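Local coordinates for flagellar biosynthetic protein FlhB (Aquifex aeolicus, PDB 3B1S) that is probably required for building the rod of the flagellar basal body, as part of the type III flagellar export apparatus, here represented by its C-terminal domain, at residues D[56-59]-D[60-63]. Numbering follows the deposited sequence.
Sequences AVEV and GKEI
The backbone N-H of K61 donates to the carbonyl O of E58, with K61 N lying 3.2 Å from E58 O. This bond closes a four-residue reversal, and the approach from 57-59 and the departure through 60-63 run 157° apart. Its central residues are V59 and G60, whose backbone angles are those of type II. The third position, G60, has a positive phi (101°), a conformation that glycine adopts readily.

The side chains of E58 and K61 leave the turn on the same face and run alongside each other. CG of E58 sits between its own backbone N and carbonyl carbon (chi1 72°), and from there the chain extends beside the equally extended lysine, E58 CG lying 3.9 Å from K61 CD. The carboxylate then reaches the ammonium group in a rather long salt bridge, 3.6 Å from E58 OE2 to K61 NZ. Both residues are exposed, so solvent probably weakens this attraction.

At the open end of the turn, V57 CG1 comes to 4.2 Å from I63 CA, a loose apolar approach to the I63 backbone, while the I63 side chain leads away; both residues are buried. Each of the two side chains packs on V20 of strand 19-25, and I63 continues onto Y68 and V71 of helix 68-84. Backbone hydrogen bonds join G60 to V20 and I63 to P18. The arrangement is a type II beta turn with glycine at its third position, set in the loop linking helices 47-53 and 68-84 of the FlhB C-terminal domain.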
ATOM      1  N   ALA D  56      -1.415   3.986  11.006  1.00 97.36           N
ATOM      2  CA  ALA D  56      -0.758   2.999  11.840  1.00 96.56           C
ATOM      3  C   ALA D  56       0.683   2.697  11.423  1.00 95.76           C
ATOM      4  O   ALA D  56       1.559   2.499  12.268  1.00 95.86           O
ATOM      5  CB  ALA D  56      -1.590   1.723  11.884  1.00 96.37           C
ATOM      6  N   VAL D  57       0.870   2.556  10.123  1.00 94.31           N
ATOM      7  CA  VAL D  57       2.135   2.149   9.569  1.00 93.19           C
ATOM      8  C   VAL D  57       2.800   3.115   8.646  1.00 92.55           C
ATOM      9  O   VAL D  57       2.297   4.187   8.405  1.00 92.49           O
ATOM     10  CB  VAL D  57       2.001   0.825   8.870  1.00 93.67           C
ATOM     11  CG1 VAL D  57       1.866  -0.276   9.889  1.00 93.64           C
ATOM     12  CG2 VAL D  57       0.807   0.848   7.984  1.00 92.68           C
ATOM     13  N   GLU D  58       3.960   2.725   8.148  1.00 91.15           N
ATOM     14  CA  GLU D  58       4.722   3.616   7.329  1.00 90.40           C
ATOM     15  C   GLU D  58       5.454   2.886   6.220  1.00 89.67           C
ATOM     16  O   GLU D  58       5.714   1.685   6.302  1.00 89.59           O
ATOM     17  CB  GLU D  58       5.698   4.404   8.205  1.00 90.72           C
ATOM     18  CG  GLU D  58       6.871   3.585   8.754  1.00 91.55           C
ATOM     19  CD  GLU D  58       7.776   4.398   9.672  1.00 93.21           C
ATOM     20  OE1 GLU D  58       7.239   5.051  10.599  1.00 93.16           O
ATOM     21  OE2 GLU D  58       9.016   4.391   9.467  1.00 93.78           O
ATOM     22  N   VAL D  59       5.822   3.647   5.200  1.00 88.72           N
ATOM     23  CA  VAL D  59       6.422   3.107   3.997  1.00 88.03           C
ATOM     24  C   VAL D  59       7.803   2.490   4.182  1.00 88.11           C
ATOM     25  O   VAL D  59       8.758   3.160   4.563  1.00 88.22           O
ATOM     26  CB  VAL D  59       6.471   4.171   2.917  1.00 87.53           C
ATOM     27  CG1 VAL D  59       7.037   3.597   1.614  1.00 87.11           C
ATOM     28  CG2 VAL D  59       5.071   4.752   2.716  1.00 87.76           C
ATOM     29  N   GLY D  60       7.891   1.203   3.866  1.00 88.39           N
ATOM     30  CA  GLY D  60       9.128   0.446   3.945  1.00 88.94           C
ATOM     31  C   GLY D  60       9.208  -0.418   5.187  1.00 89.15           C
ATOM     32  O   GLY D  60      10.063  -1.279   5.285  1.00 89.09           O
ATOM     33  N   LYS D  61       8.309  -0.207   6.132  1.00 89.74           N
ATOM     34  CA  LYS D  61       8.350  -0.993   7.347  1.00 91.23           C
ATOM     35  C   LYS D  61       7.191  -1.999   7.565  1.00 91.74           C
ATOM     36  O   LYS D  61       6.011  -1.623   7.609  1.00 91.79           O
ATOM     37  CB  LYS D  61       8.563  -0.067   8.540  1.00 91.43           C
ATOM     38  CG  LYS D  61       9.935   0.613   8.469  1.00 93.26           C
ATOM     39  CD  LYS D  61      10.173   1.601   9.611  1.00 96.32           C
ATOM     40  CE  LYS D  61      11.508   2.338   9.405  1.00 97.81           C
ATOM     41  NZ  LYS D  61      12.014   2.890  10.695  1.00 98.03           N
ATOM     42  N   GLU D  62       7.558  -3.230   7.894  1.00 92.28           N
ATOM     43  CA  GLU D  62       6.641  -4.340   8.047  1.00 92.63           C
ATOM     44  C   GLU D  62       5.571  -4.010   9.024  1.00 93.23           C
ATOM     45  O   GLU D  62       5.791  -3.317   9.979  1.00 93.79           O
ATOM     46  CB  GLU D  62       7.359  -5.535   8.638  1.00 92.25           C
ATOM     47  CG  GLU D  62       8.222  -6.284   7.710  1.00 91.98           C
ATOM     48  CD  GLU D  62       8.780  -7.494   8.362  1.00 92.72           C
ATOM     49  OE1 GLU D  62       9.529  -8.231   7.720  1.00 95.09           O
ATOM     50  OE2 GLU D  62       8.472  -7.711   9.531  1.00 93.40           O
ATOM     51  N   ILE D  63       4.384  -4.500   8.746  1.00 93.88           N
ATOM     52  CA  ILE D  63       3.222  -4.183   9.543  1.00 94.25           C
ATOM     53  C   ILE D  63       3.454  -4.680  10.958  1.00 94.88           C
ATOM     54  O   ILE D  63       4.321  -5.521  11.205  1.00 94.09           O
ATOM     55  CB  ILE D  63       1.932  -4.776   8.928  1.00 94.17           C
ATOM     56  CG1 ILE D  63       2.003  -6.302   8.855  1.00 94.38           C
ATOM     57  CG2 ILE D  63       1.752  -4.254   7.529  1.00 94.06           C
ATOM     58  CD1 ILE D  63       0.682  -7.000   8.626  1.00 94.75           C
TER